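Side-chain contacts in sortase SrtE1 (Streptomyces coelicolor, PDB 5CUW), which anchors surface proteins to the bacterial cell wall as a class E transpeptidase, cutting their sorting signals and joining them to peptidoglycan: residues A[52-57]-A[87-92]; A[69-74]-A[79-84]; A[113-118]-A[122-127]. All blocks are in the same frame, centred on the assembly; numbering follows the deposited sequence.

Contact 1: residues A[52-57]-A[87-92]; sequences VPIAEG and GNFGLA
I54 and L91 mark the closest backbone approach of 52-57 and 87-92, with CA atoms 8.2 Å apart, a separation that matches the place of these strands in the sheet: strand 69-71 runs between them, hydrogen-bonded through V69 to P53 and A55 and through G70 to A92. The contact is therefore made by side chains reaching past the middle strand, and it is wholly apolar. I54 supplies both of its branches. The I54 and L91 side chains cross at about a right angle, and I54 CG2 meets L91 CD2 at 3.5 Å, a snug methyl-to-methyl touch. The longer branch carries on to the aromatic ring. With CD1 anti to CA about the CB-CG1 bond (chi2 177°), the chain is stretched to its full length, and I54 CD1 arrives 3.8 Å from F89 CE2. It comes in at the edge of the ring, near its plane, the two side chains approaching from opposite directions. F89 reaches this point because its CG stands anti to the backbone N (chi1 -176°). L91 also reaches the longer branch, its CD1 lying 4.1 Å from I54 CD1. A beta-branched isoleucine suits a strand and offers two separate methyl ends, whereas phenylalanine and leucine have the length to meet them. Around the trio, L43 and F40 touch I54, I158 touches both F89 and L91, and the H71 ring meets that of F89. This is the hydrophobic core of the sortase beta barrel, here filled by strands two places apart in the sheet.

Contact 2: residues A[69-74]-A[79-84]; sequences VGHYAE and TAMPDA
H71 and T79 carry most of this contact, sliding past each other in opposite directions where the chain leaves strand 69-71 and returns through the 79-84 loop. The imidazole CG is anti to the backbone N (chi1 174°), which sends the ring out from the strand end toward the loop. There H71 NE2 makes a hydrogen bond of 2.9 Å with T79 OG1, the hydroxyl sitting at the ring edge near its plane. The same nitrogen gives a second, weak bond to the carbonyl T79 O at 3.3 Å, bent to 128° at the hydrogen. The T79 rotamer sets OG1 in the crowded position between backbone N and carbonyl carbon, while CG2 turns back to lie 4.2 Å from Y72 CB. A threonine thus combines a polar grip with a methyl that packs on its neighbour. The backbone adds a straighter link, T79 N to Y72 O at 3.2 Å with an angle of 157°. Beyond, the Y72 ring leads away from the loop, its OH bonded to T161; this tyrosine is the inferred substrate-recognition residue. M81, its chain folded back, lays SD 4.3 Å from the centroid of the H71 ring, an oblique sulfur-aromatic contact, and M81 is also the first residue of the type I turn that ends at A84. On the ring's other nitrogen, ND1 bonds to E56, and T79 OG1 also bonds to G90 N. With both imidazole nitrogens engaged, rotation of the H71 ring is fixed, and the E56 carboxylate would probably make the histidine easier to protonate, strengthening the hold between strand end and loop next to Y72.

Contact 3: residues A[113-118]-A[122-127]; sequences PIVVET and YFVYKM
The Y125 ring takes I114 O at its edge, in plane, with Y125 CD1 3.7 Å from I114 O, while V116 CG2 approaches Y125 CE1 obliquely. F123 is met in the same manner: T118 CG2 stands 3.9 Å from F123 CE2 at the ring edge. The third ring, Y122, points to the other side of the sheet. V115 CG1 sits near its edge, and E117 lies alongside it, pointing the same way, its carboxylate 33° from the ring plane and its CG 3.7 Å from Y122 CE1. An extended chain with CG anti to the backbone N (chi1 170°) lays the E117 methylenes along the tyrosine and carries the acid to R185, its salt-bridge partner, and to H44. Replacing E117 with an alanine would probably leave R185 without that charge partner and the Y122 ring without its flanking chain. The two strands form a beta hairpin of the sortase barrel. Paired bonds tie I114 to Y125, I114 N to Y125 O being 2.7 Å, and V116 to F123, where F123 N reaches V116 O at 2.8 Å. Between them V115 and V124 make a non-hydrogen-bonded pair whose CG2 methyls touch. Valine and isoleucine suit such strands: I114 and V116 pack on L43, V116 and Y125 on I158, and F123 and Y125 on M179.

Overall arrangement
Along the chain the contacts come in the order 1, 2, 3 with contact 2 nested inside the loop that contact 1 closes, and contact 3 following in series. Contacts 1 and 2 have centres about 5 Å apart, since strand 69-71 of contact 2 lies between the two strands of contact 1. The hairpin of contact 3 has its centre about 12 Å from contact 1 and about 14 Å from contact 2, yet it is joined to both by packing: F89 on V116, and P82 on Y125. Strands of all three belong to one sheet of the sortase domain. Y72, the probable substrate-recognition residue, lies in contact 2, while the hairpin lies away from the annotated sites.

Contact 1: residues A[52-57]-A[87-92]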
loop_
_atom_site.group_PDB
_atom_site.type_symbol
_atom_site.label_atom_id
_atom_site.label_comp_id
_atom_site.label_asym_id
_atom_site.label_seq_id
_atom_site.Cartn_x
_atom_site.Cartn_y
_atom_site.Cartn_z
ATOM N N VAL A 52 -8.225 5.160 5.260
ATOM C CA VAL A 52 -7.086 5.887 5.799
ATOM C C VAL A 52 -6.413 6.730 4.724
ATOM O O VAL A 52 -6.247 6.288 3.587
ATOM C CB VAL A 52 -6.071 4.922 6.436
ATOM C CG1 VAL A 52 -5.508 3.920 5.394
ATOM C CG2 VAL A 52 -4.954 5.690 7.132
ATOM N N PRO A 53 -6.040 7.962 5.079
ATOM C CA PRO A 53 -5.472 8.840 4.054
ATOM C C PRO A 53 -4.059 8.413 3.686
ATOM O O PRO A 53 -3.335 7.873 4.532
ATOM C CB PRO A 53 -5.482 10.223 4.720
ATOM C CG PRO A 53 -6.394 10.073 5.955
ATOM C CD PRO A 53 -6.211 8.650 6.371
ATOM N N ILE A 54 -3.688 8.640 2.432
ATOM C CA ILE A 54 -2.316 8.447 1.966
ATOM C C ILE A 54 -1.640 9.801 1.835
ATOM O O ILE A 54 -2.213 10.725 1.257
ATOM C CB ILE A 54 -2.254 7.721 0.594
ATOM C CG1 ILE A 54 -3.091 6.439 0.597
ATOM C CG2 ILE A 54 -0.793 7.438 0.192
ATOM C CD1 ILE A 54 -3.102 5.732 -0.757
ATOM N N ALA A 55 -0.439 9.940 2.384
ATOM C CA ALA A 55 0.296 11.189 2.248
ATOM C C ALA A 55 1.618 10.927 1.541
ATOM O O ALA A 55 2.057 9.794 1.444
ATOM C CB ALA A 55 0.528 11.833 3.601
ATOM N N GLU A 56 2.254 11.978 1.042
ATOM C CA GLU A 56 3.516 11.816 0.332
ATOM C C GLU A 56 4.658 11.669 1.339
ATOM O O GLU A 56 4.791 12.483 2.248
ATOM C CB GLU A 56 3.761 13.015 -0.602
ATOM C CG GLU A 56 5.002 12.886 -1.490
ATOM C CD GLU A 56 4.852 11.838 -2.591
ATOM O OE1 GLU A 56 4.009 10.929 -2.452
ATOM O OE2 GLU A 56 5.579 11.920 -3.608
ATOM N N GLY A 57 5.477 10.630 1.185
ATOM C CA GLY A 57 6.604 10.424 2.080
ATOM C C GLY A 57 6.262 9.522 3.249
ATOM O O GLY A 57 5.090 9.339 3.582
ATOM N N GLY A 87 3.825 0.255 -13.110
ATOM C CA GLY A 87 4.563 0.685 -11.944
ATOM C C GLY A 87 4.140 -0.040 -10.682
ATOM O O GLY A 87 3.222 -0.858 -10.693
ATOM N N ASN A 88 4.836 0.258 -9.596
ATOM C CA ASN A 88 4.530 -0.334 -8.298
ATOM C C ASN A 88 4.276 0.765 -7.275
ATOM O O ASN A 88 5.202 1.459 -6.873
ATOM C CB ASN A 88 5.672 -1.239 -7.849
ATOM C CG ASN A 88 5.376 -1.957 -6.536
ATOM O OD1 ASN A 88 4.296 -1.821 -5.969
ATOM N ND2 ASN A 88 6.345 -2.726 -6.054
ATOM N N PHE A 89 3.020 0.921 -6.865
ATOM C CA PHE A 89 2.627 1.982 -5.922
ATOM C C PHE A 89 2.924 1.481 -4.508
ATOM O O PHE A 89 2.220 0.632 -4.006
ATOM C CB PHE A 89 1.138 2.332 -6.112
ATOM C CG PHE A 89 0.632 3.490 -5.253
ATOM C CD1 PHE A 89 1.255 4.728 -5.266
ATOM C CD2 PHE A 89 -0.508 3.332 -4.469
ATOM C CE1 PHE A 89 0.759 5.792 -4.491
ATOM C CE2 PHE A 89 -1.013 4.386 -3.692
ATOM C CZ PHE A 89 -0.377 5.610 -3.702
ATOM N N GLY A 90 3.984 1.991 -3.888
ATOM C CA GLY A 90 4.437 1.477 -2.600
ATOM C C GLY A 90 3.977 2.301 -1.404
ATOM O O GLY A 90 4.074 3.530 -1.413
ATOM N N LEU A 91 3.480 1.614 -0.375
ATOM C CA LEU A 91 2.901 2.273 0.803
ATOM C C LEU A 91 3.351 1.629 2.111
ATOM O O LEU A 91 3.492 0.406 2.194
ATOM C CB LEU A 91 1.380 2.237 0.737
ATOM C CG LEU A 91 0.724 2.847 -0.497
ATOM C CD1 LEU A 91 -0.708 2.415 -0.510
ATOM C CD2 LEU A 91 0.827 4.368 -0.469
ATOM N N ALA A 92 3.551 2.456 3.131
ATOM C CA ALA A 92 3.932 1.982 4.458
ATOM C C ALA A 92 2.923 2.473 5.486
ATOM O O ALA A 92 2.455 3.614 5.413
ATOM C CB ALA A 92 5.331 2.451 4.822
#

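Contact 2: residues A[69-74]-A[79-84]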
loop_
_atom_site.group_PDB
_atom_site.type_symbol
_atom_site.label_atom_id
_atom_site.label_comp_id
_atom_site.label_asym_id
_atom_site.label_seq_id
_atom_site.Cartn_x
_atom_site.Cartn_y
_atom_site.Cartn_z
ATOM N N VAL A 69 -1.135 6.528 6.021
ATOM C CA VAL A 69 -0.154 5.664 5.402
ATOM C C VAL A 69 0.641 6.510 4.423
ATOM O O VAL A 69 0.139 7.515 3.911
ATOM C CB VAL A 69 -0.755 4.436 4.688
ATOM C CG1 VAL A 69 -1.565 3.594 5.658
ATOM C CG2 VAL A 69 -1.576 4.829 3.475
ATOM N N GLY A 70 1.888 6.105 4.200
ATOM C CA GLY A 70 2.838 6.909 3.457
ATOM C C GLY A 70 3.259 6.288 2.150
ATOM O O GLY A 70 3.560 5.088 2.072
ATOM N N HIS A 71 3.275 7.122 1.116
ATOM C CA HIS A 71 3.794 6.749 -0.193
ATOM C C HIS A 71 5.312 6.935 -0.241
ATOM O O HIS A 71 5.813 8.037 -0.025
ATOM C CB HIS A 71 3.109 7.590 -1.280
ATOM C CG HIS A 71 3.666 7.384 -2.657
ATOM N ND1 HIS A 71 4.026 8.434 -3.476
ATOM C CD2 HIS A 71 3.923 6.253 -3.359
ATOM C CE1 HIS A 71 4.472 7.959 -4.627
ATOM N NE2 HIS A 71 4.426 6.638 -4.580
ATOM N N TYR A 72 6.046 5.864 -0.526
ATOM C CA TYR A 72 7.508 5.963 -0.587
ATOM C C TYR A 72 7.876 6.993 -1.650
ATOM O O TYR A 72 7.510 6.830 -2.813
ATOM C CB TYR A 72 8.150 4.611 -0.899
ATOM C CG TYR A 72 8.168 3.632 0.264
ATOM C CD1 TYR A 72 7.117 2.755 0.476
ATOM C CD2 TYR A 72 9.251 3.581 1.135
ATOM C CE1 TYR A 72 7.144 1.838 1.519
ATOM C CE2 TYR A 72 9.278 2.677 2.186
ATOM C CZ TYR A 72 8.220 1.814 2.370
ATOM O OH TYR A 72 8.241 0.916 3.405
ATOM N N ALA A 73 8.564 8.056 -1.251
ATOM C CA ALA A 73 8.786 9.173 -2.170
ATOM C C ALA A 73 10.164 9.821 -2.109
ATOM O O ALA A 73 10.423 10.756 -2.867
ATOM C CB ALA A 73 7.721 10.243 -1.943
ATOM N N GLU A 74 11.052 9.348 -1.239
ATOM C CA GLU A 74 12.374 9.976 -1.138
ATOM C C GLU A 74 13.541 8.986 -1.093
ATOM O O GLU A 74 13.346 7.783 -0.936
ATOM C CB GLU A 74 12.428 10.879 0.096
ATOM N N THR A 79 8.289 5.566 -5.689
ATOM C CA THR A 79 7.623 4.611 -6.554
ATOM C C THR A 79 6.633 5.311 -7.483
ATOM O O THR A 79 6.312 6.494 -7.302
ATOM C CB THR A 79 6.869 3.537 -5.740
ATOM O OG1 THR A 79 5.774 4.144 -5.058
ATOM C CG2 THR A 79 7.798 2.843 -4.726
ATOM N N ALA A 80 6.135 4.563 -8.463
ATOM C CA ALA A 80 5.133 5.067 -9.398
ATOM C C ALA A 80 3.822 5.425 -8.700
ATOM O O ALA A 80 3.536 4.918 -7.609
ATOM C CB ALA A 80 4.880 4.028 -10.485
ATOM N N MET A 81 3.033 6.296 -9.328
ATOM C CA MET A 81 1.671 6.578 -8.869
ATOM C C MET A 81 0.718 5.607 -9.550
ATOM O O MET A 81 1.085 4.992 -10.551
ATOM C CB MET A 81 1.274 8.025 -9.174
ATOM C CG MET A 81 2.019 9.065 -8.338
ATOM S SD MET A 81 1.433 9.145 -6.628
ATOM C CE MET A 81 -0.160 9.926 -6.876
ATOM N N PRO A 82 -0.509 5.467 -9.024
ATOM C CA PRO A 82 -1.403 4.469 -9.617
ATOM C C PRO A 82 -1.864 4.854 -11.021
ATOM O O PRO A 82 -2.256 3.968 -11.787
ATOM C CB PRO A 82 -2.588 4.420 -8.639
ATOM C CG PRO A 82 -2.069 5.048 -7.370
ATOM C CD PRO A 82 -1.101 6.094 -7.829
ATOM N N ASP A 83 -1.816 6.137 -11.373
ATOM C CA ASP A 83 -2.288 6.526 -12.700
ATOM C C ASP A 83 -1.298 6.130 -13.812
ATOM O O ASP A 83 -1.663 6.114 -14.985
ATOM C CB ASP A 83 -2.590 8.033 -12.755
ATOM C CG ASP A 83 -1.384 8.884 -12.456
ATOM O OD1 ASP A 83 -0.855 8.797 -11.330
ATOM O OD2 ASP A 83 -0.978 9.664 -13.341
ATOM N N ALA A 84 -0.066 5.777 -13.447
ATOM C CA ALA A 84 0.907 5.294 -14.437
ATOM C C ALA A 84 0.490 3.943 -15.005
ATOM O O ALA A 84 0.082 3.048 -14.259
ATOM C CB ALA A 84 2.281 5.191 -13.821
#

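Contact 3: residues A[113-118]-A[122-127]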
loop_
_atom_site.group_PDB
_atom_site.type_symbol
_atom_site.label_atom_id
_atom_site.label_comp_id
_atom_site.label_asym_id
_atom_site.label_seq_id
_atom_site.Cartn_x
_atom_site.Cartn_y
_atom_site.Cartn_z
ATOM N N PRO A 113 -10.167 -7.045 -2.336
ATOM C CA PRO A 113 -9.927 -5.713 -2.915
ATOM C C PRO A 113 -9.231 -4.717 -1.994
ATOM O O PRO A 113 -9.450 -4.687 -0.777
ATOM C CB PRO A 113 -11.336 -5.223 -3.246
ATOM C CG PRO A 113 -12.228 -5.980 -2.308
ATOM C CD PRO A 113 -11.598 -7.335 -2.164
ATOM N N ILE A 114 -8.390 -3.894 -2.615
ATOM C CA ILE A 114 -7.697 -2.786 -1.980
ATOM C C ILE A 114 -7.919 -1.592 -2.885
ATOM O O ILE A 114 -7.524 -1.620 -4.048
ATOM C CB ILE A 114 -6.187 -3.068 -1.821
ATOM C CG1 ILE A 114 -5.964 -4.280 -0.915
ATOM C CG2 ILE A 114 -5.454 -1.849 -1.297
ATOM C CD1 ILE A 114 -4.795 -5.154 -1.358
ATOM N N VAL A 115 -8.570 -0.549 -2.380
ATOM C CA VAL A 115 -8.969 0.541 -3.258
ATOM C C VAL A 115 -8.275 1.862 -2.929
ATOM O O VAL A 115 -8.330 2.351 -1.795
ATOM C CB VAL A 115 -10.497 0.757 -3.208
ATOM C CG1 VAL A 115 -10.910 1.910 -4.128
ATOM C CG2 VAL A 115 -11.236 -0.539 -3.577
ATOM N N VAL A 116 -7.659 2.459 -3.943
ATOM C CA VAL A 116 -7.092 3.796 -3.807
ATOM C C VAL A 116 -8.020 4.810 -4.451
ATOM O O VAL A 116 -8.240 4.771 -5.660
ATOM C CB VAL A 116 -5.701 3.915 -4.464
ATOM C CG1 VAL A 116 -5.204 5.345 -4.356
ATOM C CG2 VAL A 116 -4.700 2.945 -3.818
ATOM N N GLU A 117 -8.556 5.717 -3.640
ATOM C CA GLU A 117 -9.438 6.771 -4.128
ATOM C C GLU A 117 -8.702 8.104 -4.251
ATOM O O GLU A 117 -8.176 8.630 -3.266
ATOM C CB GLU A 117 -10.638 6.934 -3.194
ATOM C CG GLU A 117 -11.488 8.162 -3.494
ATOM C CD GLU A 117 -12.667 8.327 -2.543
ATOM O OE1 GLU A 117 -12.691 7.670 -1.477
ATOM O OE2 GLU A 117 -13.576 9.118 -2.869
ATOM N N THR A 118 -8.669 8.652 -5.460
ATOM C CA THR A 118 -8.061 9.960 -5.686
ATOM C C THR A 118 -9.150 10.964 -6.026
ATOM O O THR A 118 -10.332 10.618 -6.025
ATOM C CB THR A 118 -7.025 9.918 -6.813
ATOM O OG1 THR A 118 -7.680 9.690 -8.063
ATOM C CG2 THR A 118 -6.025 8.813 -6.568
ATOM N N TYR A 122 -11.035 6.022 -9.004
ATOM C CA TYR A 122 -10.877 4.892 -8.100
ATOM C C TYR A 122 -9.947 3.860 -8.748
ATOM O O TYR A 122 -10.170 3.441 -9.882
ATOM C CB TYR A 122 -12.219 4.234 -7.792
ATOM C CG TYR A 122 -13.209 5.102 -7.061
ATOM C CD1 TYR A 122 -13.174 5.211 -5.676
ATOM C CD2 TYR A 122 -14.199 5.795 -7.754
ATOM C CE1 TYR A 122 -14.102 6.006 -4.992
ATOM C CE2 TYR A 122 -15.123 6.588 -7.082
ATOM C CZ TYR A 122 -15.067 6.685 -5.703
ATOM O OH TYR A 122 -15.976 7.460 -5.032
ATOM N N PHE A 123 -8.915 3.447 -8.026
ATOM C CA PHE A 123 -8.035 2.384 -8.485
ATOM C C PHE A 123 -8.276 1.131 -7.658
ATOM O O PHE A 123 -7.973 1.105 -6.464
ATOM C CB PHE A 123 -6.575 2.822 -8.386
ATOM C CG PHE A 123 -6.242 3.985 -9.274
ATOM C CD1 PHE A 123 -5.953 3.790 -10.621
ATOM C CD2 PHE A 123 -6.213 5.274 -8.764
ATOM C CE1 PHE A 123 -5.643 4.880 -11.441
ATOM C CE2 PHE A 123 -5.915 6.347 -9.571
ATOM C CZ PHE A 123 -5.632 6.152 -10.910
ATOM N N VAL A 124 -8.838 0.103 -8.278
ATOM C CA VAL A 124 -9.131 -1.131 -7.551
ATOM C C VAL A 124 -8.048 -2.174 -7.775
ATOM O O VAL A 124 -7.854 -2.632 -8.895
ATOM C CB VAL A 124 -10.490 -1.732 -7.967
ATOM C CG1 VAL A 124 -10.738 -3.053 -7.224
ATOM C CG2 VAL A 124 -11.612 -0.736 -7.692
ATOM N N TYR A 125 -7.353 -2.542 -6.703
ATOM C CA TYR A 125 -6.408 -3.637 -6.728
ATOM C C TYR A 125 -6.985 -4.854 -6.029
ATOM O O TYR A 125 -7.858 -4.733 -5.163
ATOM C CB TYR A 125 -5.096 -3.255 -6.042
ATOM C CG TYR A 125 -4.375 -2.056 -6.617
ATOM C CD1 TYR A 125 -4.721 -0.771 -6.230
ATOM C CD2 TYR A 125 -3.307 -2.208 -7.494
ATOM C CE1 TYR A 125 -4.048 0.348 -6.729
ATOM C CE2 TYR A 125 -2.618 -1.079 -8.005
ATOM C CZ TYR A 125 -2.994 0.185 -7.614
ATOM O OH TYR A 125 -2.312 1.294 -8.116
ATOM N N LYS A 126 -6.482 -6.028 -6.387
ATOM C CA LYS A 126 -6.795 -7.237 -5.622
ATOM C C LYS A 126 -5.517 -7.885 -5.096
ATOM O O LYS A 126 -4.495 -7.934 -5.793
ATOM C CB LYS A 126 -7.603 -8.208 -6.479
ATOM C CG LYS A 126 -9.040 -7.716 -6.656
ATOM C CD LYS A 126 -9.953 -8.737 -7.308
ATOM C CE LYS A 126 -11.338 -8.139 -7.528
ATOM N NZ LYS A 126 -12.143 -8.946 -8.485
ATOM N N MET A 127 -5.577 -8.349 -3.851
ATOM C CA MET A 127 -4.443 -8.983 -3.192
ATOM C C MET A 127 -3.974 -10.166 -4.016
ATOM O O MET A 127 -4.789 -10.940 -4.521
ATOM C CB MET A 127 -4.827 -9.420 -1.767
ATOM C CG MET A 127 -3.691 -10.010 -0.930
ATOM S SD MET A 127 -3.474 -11.811 -1.071
ATOM C CE MET A 127 -2.018 -12.049 -0.057
#